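Local structure of 4-amino-4-deoxy-L-arabinose transferase or related glycosyltransferases of PMT family (Cupriavidus metallidurans, 5EZM) at residues P391-T395 and Y406-A410; A464-A470 and T492-L497. The protein probably acts as an integral membrane pentosyltransferase of the GT-C fold, passing an aminoarabinose sugar from a polyprenyl-phosphate carrier to lipid A. All coordinates share one frame; numbering follows the deposited sequence.

In the fold
Interactions 1 and 2 follow one another along the chain, their centres about 24 Å apart. Interaction 2 is the better covered, half of its touching residues buried and none exposed; interaction 1 has two of six buried, and exposed Arg407 lies at its margin. Interaction 1 packs the turn that follows helix 369-389 against the first part of helix 403-430, with small apolar groups and no hydrogen bond across. Interaction 2 lies at the passage from the membrane part to the C-terminal domain and adds a hydroxyl bond and a tyrosine face to its aliphatic packing. Helix 458-465 connects them: Tyr406 and Tyr409 of interaction 1 rest on it, and its last turn enters interaction 2.

Interaction 1: P391-T395 and Y406-A410; sequences PVVAT and YRAYA
Directly behind Val393 and Ala394, the two residues that meet helix 403-430, Val392 O is gripped by two donors of Thr395: OG1 at 2.6 Å and the backbone N. The hydroxyl lies in the carbonyl plane, with a C=O...OG1 angle of 145°. The two bonds close a helical turn at the start of the loop between helix 369-389 and helix 403-430, the two arms of a helical hairpin, both predicted to span the membrane. No hydrogen bond crosses between 391-395 and 406-410; the seam is made by small apolar groups. At its middle the methyls Ala394 CB and Ala410 CB meet at 3.5 Å, and with so little bulk between them the two backbones come close, Ala394 CA lying 4.0 Å from Arg407 CA. Val393 fills the neighbouring place. Its first torsion of -49° turns CG1 anti to the carbonyl carbon and leaves CG2 to lie against the backbone of the helix, 3.5 Å from Ala410 CA. Tyr406 contributes mainly its root, since CB sits by Val393 O while the ring leads away to a hydroxyl bond with Ala398 O. Tyr409 extends from helix 403-430 toward helix 435-456, where its OH bonds Ala453 O; its side chain lies about 4 Å from a bound lipid. Ala394 O has an outside donor, Asn403 ND2, which ties the turn to the start of the second helix. On the outer margin Arg407 lays the aliphatic part of its side chain beside the same oxygen, CG standing 3.4 Å from Ala394 O.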
ATOM      1  N   PRO A 391      18.795 -17.542   7.578  1.00 92.20           N
ATOM      2  CA  PRO A 391      19.237 -18.413   6.475  1.00 92.31           C
ATOM      3  C   PRO A 391      18.139 -19.295   5.897  1.00 90.63           C
ATOM      4  O   PRO A 391      18.389 -19.966   4.886  1.00 91.40           O
ATOM      5  CB  PRO A 391      20.346 -19.260   7.115  1.00 92.68           C
ATOM      6  CG  PRO A 391      20.859 -18.421   8.216  1.00 91.89           C
ATOM      7  CD  PRO A 391      19.648 -17.732   8.768  1.00 92.21           C
ATOM      8  N   VAL A 392      16.944 -19.316   6.493  1.00 89.22           N
ATOM      9  CA  VAL A 392      15.852 -20.116   5.944  1.00 90.65           C
ATOM     10  C   VAL A 392      15.469 -19.618   4.556  1.00 93.07           C
ATOM     11  O   VAL A 392      15.237 -20.415   3.638  1.00 94.03           O
ATOM     12  CB  VAL A 392      14.647 -20.105   6.904  1.00 90.54           C
ATOM     13  CG1 VAL A 392      13.373 -20.515   6.179  1.00 89.95           C
ATOM     14  CG2 VAL A 392      14.909 -21.024   8.085  1.00 93.46           C
ATOM     15  N   VAL A 393      15.408 -18.296   4.373  1.00 94.12           N
ATOM     16  CA  VAL A 393      15.010 -17.759   3.078  1.00 94.88           C
ATOM     17  C   VAL A 393      16.085 -17.983   2.022  1.00 96.31           C
ATOM     18  O   VAL A 393      15.786 -17.939   0.822  1.00 94.68           O
ATOM     19  CB  VAL A 393      14.651 -16.266   3.195  1.00 92.84           C
ATOM     20  CG1 VAL A 393      13.700 -16.040   4.361  1.00 93.26           C
ATOM     21  CG2 VAL A 393      15.896 -15.426   3.350  1.00 91.25           C
ATOM     22  N   ALA A 394      17.332 -18.236   2.432  1.00 98.27           N
ATOM     23  CA  ALA A 394      18.377 -18.585   1.476  1.00 99.25           C
ATOM     24  C   ALA A 394      18.115 -19.925   0.805  1.00 99.78           C
ATOM     25  O   ALA A 394      18.741 -20.226  -0.217  1.00100.93           O
ATOM     26  CB  ALA A 394      19.741 -18.614   2.165  1.00100.71           C
ATOM     27  N   THR A 395      17.216 -20.736   1.364  1.00 99.12           N
ATOM     28  CA  THR A 395      16.833 -22.021   0.794  1.00100.27           C
ATOM     29  C   THR A 395      15.501 -21.946   0.055  1.00103.02           C
ATOM     30  O   THR A 395      14.794 -22.953  -0.056  1.00105.23           O
ATOM     31  CB  THR A 395      16.769 -23.085   1.890  1.00 98.92           C
ATOM     32  OG1 THR A 395      15.649 -22.825   2.745  1.00 97.26           O
ATOM     33  CG2 THR A 395      18.044 -23.069   2.722  1.00 98.45           C
ATOM     34  N   TYR A 406      17.373 -15.310  -3.657  1.00 70.12           N
ATOM     35  CA  TYR A 406      16.963 -15.457  -2.268  1.00 68.67           C
ATOM     36  C   TYR A 406      18.157 -15.661  -1.345  1.00 69.07           C
ATOM     37  O   TYR A 406      18.111 -15.245  -0.181  1.00 67.64           O
ATOM     38  CB  TYR A 406      15.965 -16.607  -2.141  1.00 67.43           C
ATOM     39  CG  TYR A 406      14.633 -16.285  -2.780  1.00 64.29           C
ATOM     40  CD1 TYR A 406      13.656 -15.595  -2.080  1.00 63.90           C
ATOM     41  CD2 TYR A 406      14.363 -16.650  -4.091  1.00 63.62           C
ATOM     42  CE1 TYR A 406      12.441 -15.289  -2.661  1.00 64.06           C
ATOM     43  CE2 TYR A 406      13.151 -16.348  -4.683  1.00 62.43           C
ATOM     44  CZ  TYR A 406      12.194 -15.669  -3.963  1.00 63.68           C
ATOM     45  OH  TYR A 406      10.984 -15.366  -4.543  1.00 64.98           O
ATOM     46  N   ARG A 407      19.230 -16.281  -1.841  1.00 71.83           N
ATOM     47  CA  ARG A 407      20.469 -16.315  -1.073  1.00 75.08           C
ATOM     48  C   ARG A 407      20.984 -14.905  -0.821  1.00 71.64           C
ATOM     49  O   ARG A 407      21.463 -14.596   0.275  1.00 71.71           O
ATOM     50  CB  ARG A 407      21.525 -17.150  -1.798  1.00 80.74           C
ATOM     51  CG  ARG A 407      21.204 -18.632  -1.876  1.00 85.27           C
ATOM     52  CD  ARG A 407      22.389 -19.429  -2.405  1.00 90.05           C
ATOM     53  NE  ARG A 407      23.597 -19.187  -1.621  1.00 93.94           N
ATOM     54  CZ  ARG A 407      23.853 -19.752  -0.444  1.00 97.38           C
ATOM     55  NH1 ARG A 407      22.983 -20.596   0.097  1.00 96.87           N
ATOM     56  NH2 ARG A 407      24.979 -19.469   0.195  1.00100.11           N
ATOM     57  N   ALA A 408      20.885 -14.030  -1.826  1.00 70.07           N
ATOM     58  CA  ALA A 408      21.244 -12.631  -1.627  1.00 70.16           C
ATOM     59  C   ALA A 408      20.238 -11.894  -0.747  1.00 72.16           C
ATOM     60  O   ALA A 408      20.594 -10.884  -0.133  1.00 74.85           O
ATOM     61  CB  ALA A 408      21.372 -11.923  -2.976  1.00 68.12           C
ATOM     62  N   TYR A 409      18.991 -12.362  -0.681  1.00 69.78           N
ATOM     63  CA  TYR A 409      18.029 -11.739   0.221  1.00 67.76           C
ATOM     64  C   TYR A 409      18.314 -12.110   1.673  1.00 69.97           C
ATOM     65  O   TYR A 409      18.098 -11.292   2.579  1.00 71.01           O
ATOM     66  CB  TYR A 409      16.610 -12.150  -0.182  1.00 67.85           C
ATOM     67  CG  TYR A 409      15.499 -11.303   0.405  1.00 69.75           C
ATOM     68  CD1 TYR A 409      15.774 -10.120   1.078  1.00 71.07           C
ATOM     69  CD2 TYR A 409      14.171 -11.695   0.286  1.00 69.11           C
ATOM     70  CE1 TYR A 409      14.760  -9.352   1.616  1.00 71.78           C
ATOM     71  CE2 TYR A 409      13.151 -10.933   0.820  1.00 70.18           C
ATOM     72  CZ  TYR A 409      13.450  -9.761   1.484  1.00 73.22           C
ATOM     73  OH  TYR A 409      12.440  -8.995   2.019  1.00 76.18           O
ATOM     74  N   ALA A 410      18.822 -13.323   1.908  1.00 70.93           N
ATOM     75  CA  ALA A 410      19.024 -13.798   3.274  1.00 69.75           C
ATOM     76  C   ALA A 410      20.016 -12.929   4.035  1.00 69.91           C
ATOM     77  O   ALA A 410      19.800 -12.616   5.212  1.00 69.99           O
ATOM     78  CB  ALA A 410      19.490 -15.253   3.261  1.00 70.30           C
TER

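Interaction 2: A464-A470 and T492-L497; sequences ASGADIA and TLPFYL
Tyr496 lays one face of its ring over the methyl of Ala467, just where the chain leaves helix 458-465 through an ST turn, Ser465 OG accepting from Ala467 N at 3.3 Å; the same hydroxyl is hydrogen-bonded to Arg462 O, one helical turn back. The contact sits at the junction between the membrane helices and the C-terminal domain. Starting at the root, Tyr496 CB packs on Ala470 CB at 4.0 Å. A first torsion of -77° then sets CG beside the backbone N and carries the ring across Ala467, whose CB stands 3.5 Å from the ring centroid of Tyr496, almost on the normal: a CH-pi contact. Further out, CE2 of Tyr496 approaches Ser465 CB at 4.1 Å. Phe495 CD2 covers the opposite face, and at the tip OH bonds Glu107 OE2 and Leu54 N. A phenylalanine here would probably still cover Ala467 but leave Glu107 and the Leu54 amide without this hydroxyl partner. One hydrogen bond joins the two segments: Thr492 OG1 donates to Ser465 O at 2.6 Å, coming from 35° above the carbonyl plane with a C=O...OG1 angle of 110°. Gly466 next door takes a positive phi as the helix ends, and Leu493 CD1 leans on its oxygen. One residue on from Tyr496, Leu497 closes the seam, its CD2 lying 3.6 Å from Ala470 O.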
ATOM      1  N   ALA A 464      12.354  -9.700 -11.443  1.00 55.47           N
ATOM      2  CA  ALA A 464      10.966  -9.930 -11.822  1.00 55.37           C
ATOM      3  C   ALA A 464      10.371  -8.730 -12.542  1.00 56.70           C
ATOM      4  O   ALA A 464       9.478  -8.893 -13.381  1.00 59.02           O
ATOM      5  CB  ALA A 464      10.130 -10.271 -10.587  1.00 52.59           C
ATOM      6  N   SER A 465      10.857  -7.526 -12.234  1.00 54.54           N
ATOM      7  CA  SER A 465      10.292  -6.320 -12.822  1.00 53.80           C
ATOM      8  C   SER A 465      10.539  -6.235 -14.320  1.00 56.77           C
ATOM      9  O   SER A 465       9.789  -5.548 -15.018  1.00 60.53           O
ATOM     10  CB  SER A 465      10.872  -5.083 -12.138  1.00 52.07           C
ATOM     11  OG  SER A 465      12.244  -4.941 -12.455  1.00 51.38           O
ATOM     12  N   GLY A 466      11.566  -6.911 -14.825  1.00 63.77           N
ATOM     13  CA  GLY A 466      11.894  -6.805 -16.229  1.00 61.06           C
ATOM     14  C   GLY A 466      12.563  -5.513 -16.623  1.00 62.63           C
ATOM     15  O   GLY A 466      12.799  -5.295 -17.815  1.00 64.56           O
ATOM     16  N   ALA A 467      12.879  -4.647 -15.662  1.00 65.06           N
ATOM     17  CA  ALA A 467      13.554  -3.397 -15.983  1.00 67.52           C
ATOM     18  C   ALA A 467      14.937  -3.624 -16.581  1.00 69.66           C
ATOM     19  O   ALA A 467      15.431  -2.760 -17.314  1.00 71.59           O
ATOM     20  CB  ALA A 467      13.659  -2.520 -14.733  1.00 69.30           C
ATOM     21  N   ASP A 468      15.571  -4.762 -16.290  1.00 70.25           N
ATOM     22  CA  ASP A 468      16.893  -5.038 -16.846  1.00 73.70           C
ATOM     23  C   ASP A 468      16.825  -5.245 -18.357  1.00 72.75           C
ATOM     24  O   ASP A 468      17.642  -4.697 -19.105  1.00 75.87           O
ATOM     25  CB  ASP A 468      17.512  -6.259 -16.161  1.00 77.27           C
ATOM     26  CG  ASP A 468      17.992  -5.961 -14.749  1.00 82.42           C
ATOM     27  OD1 ASP A 468      18.332  -4.793 -14.460  1.00 84.33           O
ATOM     28  OD2 ASP A 468      18.040  -6.903 -13.928  1.00 84.03           O
ATOM     29  N   ILE A 469      15.855  -6.036 -18.830  1.00 68.36           N
ATOM     30  CA  ILE A 469      15.731  -6.286 -20.262  1.00 65.60           C
ATOM     31  C   ILE A 469      14.940  -5.200 -20.975  1.00 62.53           C
ATOM     32  O   ILE A 469      14.750  -5.285 -22.195  1.00 60.38           O
ATOM     33  CB  ILE A 469      15.077  -7.655 -20.541  1.00 63.30           C
ATOM     34  CG1 ILE A 469      13.568  -7.590 -20.309  1.00 60.45           C
ATOM     35  CG2 ILE A 469      15.719  -8.726 -19.675  1.00 66.60           C
ATOM     36  CD1 ILE A 469      12.849  -8.875 -20.651  1.00 60.13           C
ATOM     37  N   ALA A 470      14.477  -4.176 -20.258  1.00 61.39           N
ATOM     38  CA  ALA A 470      13.767  -3.085 -20.923  1.00 58.52           C
ATOM     39  C   ALA A 470      14.652  -2.320 -21.906  1.00 59.50           C
ATOM     40  O   ALA A 470      14.190  -2.052 -23.029  1.00 57.70           O
ATOM     41  CB  ALA A 470      13.139  -2.154 -19.879  1.00 57.10           C
ATOM     42  N   THR A 492       4.790  -4.768 -14.852  1.00 61.00           N
ATOM     43  CA  THR A 492       5.920  -3.871 -14.648  1.00 59.60           C
ATOM     44  C   THR A 492       6.656  -3.512 -15.925  1.00 59.19           C
ATOM     45  O   THR A 492       7.121  -2.377 -16.059  1.00 59.77           O
ATOM     46  CB  THR A 492       6.910  -4.491 -13.658  1.00 62.21           C
ATOM     47  OG1 THR A 492       7.332  -5.771 -14.143  1.00 63.85           O
ATOM     48  CG2 THR A 492       6.261  -4.657 -12.294  1.00 63.80           C
ATOM     49  N   LEU A 493       6.784  -4.445 -16.868  1.00 59.83           N
ATOM     50  CA  LEU A 493       7.550  -4.167 -18.080  1.00 59.15           C
ATOM     51  C   LEU A 493       6.940  -3.068 -18.947  1.00 57.61           C
ATOM     52  O   LEU A 493       7.707  -2.223 -19.444  1.00 58.69           O
ATOM     53  CB  LEU A 493       7.736  -5.455 -18.892  1.00 56.87           C
ATOM     54  CG  LEU A 493       8.591  -5.322 -20.155  1.00 53.23           C
ATOM     55  CD1 LEU A 493      10.016  -4.946 -19.794  1.00 54.58           C
ATOM     56  CD2 LEU A 493       8.567  -6.605 -20.960  1.00 51.46           C
ATOM     57  N   PRO A 494       5.621  -3.012 -19.182  1.00 54.05           N
ATOM     58  CA  PRO A 494       5.092  -1.886 -19.972  1.00 54.90           C
ATOM     59  C   PRO A 494       5.393  -0.528 -19.363  1.00 59.78           C
ATOM     60  O   PRO A 494       5.648   0.427 -20.108  1.00 65.13           O
ATOM     61  CB  PRO A 494       3.582  -2.171 -20.034  1.00 52.18           C
ATOM     62  CG  PRO A 494       3.327  -3.235 -19.034  1.00 50.89           C
ATOM     63  CD  PRO A 494       4.582  -4.021 -18.922  1.00 51.12           C
ATOM     64  N   PHE A 495       5.388  -0.410 -18.030  1.00 56.83           N
ATOM     65  CA  PHE A 495       5.756   0.857 -17.405  1.00 52.23           C
ATOM     66  C   PHE A 495       7.187   1.237 -17.750  1.00 52.48           C
ATOM     67  O   PHE A 495       7.460   2.374 -18.148  1.00 51.98           O
ATOM     68  CB  PHE A 495       5.584   0.780 -15.887  1.00 50.33           C
ATOM     69  CG  PHE A 495       6.068   2.012 -15.157  1.00 49.50           C
ATOM     70  CD1 PHE A 495       5.250   3.126 -15.029  1.00 51.30           C
ATOM     71  CD2 PHE A 495       7.337   2.057 -14.601  1.00 49.50           C
ATOM     72  CE1 PHE A 495       5.692   4.260 -14.355  1.00 53.59           C
ATOM     73  CE2 PHE A 495       7.787   3.186 -13.926  1.00 51.13           C
ATOM     74  CZ  PHE A 495       6.964   4.288 -13.802  1.00 52.54           C
ATOM     75  N   TYR A 496       8.120   0.294 -17.592  1.00 55.42           N
ATOM     76  CA  TYR A 496       9.519   0.598 -17.874  1.00 57.33           C
ATOM     77  C   TYR A 496       9.753   0.865 -19.355  1.00 59.75           C
ATOM     78  O   TYR A 496      10.691   1.588 -19.709  1.00 63.57           O
ATOM     79  CB  TYR A 496      10.417  -0.533 -17.379  1.00 52.33           C
ATOM     80  CG  TYR A 496      10.613  -0.494 -15.886  1.00 52.48           C
ATOM     81  CD1 TYR A 496      11.468   0.435 -15.308  1.00 52.72           C
ATOM     82  CD2 TYR A 496       9.934  -1.373 -15.049  1.00 53.52           C
ATOM     83  CE1 TYR A 496      11.647   0.486 -13.941  1.00 52.86           C
ATOM     84  CE2 TYR A 496      10.109  -1.330 -13.674  1.00 52.87           C
ATOM     85  CZ  TYR A 496      10.966  -0.396 -13.130  1.00 53.08           C
ATOM     86  OH  TYR A 496      11.148  -0.342 -11.771  1.00 57.24           O
ATOM     87  N   LEU A 497       8.913   0.311 -20.230  1.00 56.93           N
ATOM     88  CA  LEU A 497       9.029   0.599 -21.653  1.00 57.35           C
ATOM     89  C   LEU A 497       8.327   1.887 -22.059  1.00 60.79           C
ATOM     90  O   LEU A 497       8.531   2.349 -23.188  1.00 62.97           O
ATOM     91  CB  LEU A 497       8.470  -0.565 -22.473  1.00 52.45           C
ATOM     92  CG  LEU A 497       9.315  -1.836 -22.456  1.00 51.16           C
ATOM     93  CD1 LEU A 497       8.585  -2.967 -23.149  1.00 49.83           C
ATOM     94  CD2 LEU A 497      10.663  -1.583 -23.107  1.00 51.19           C
TER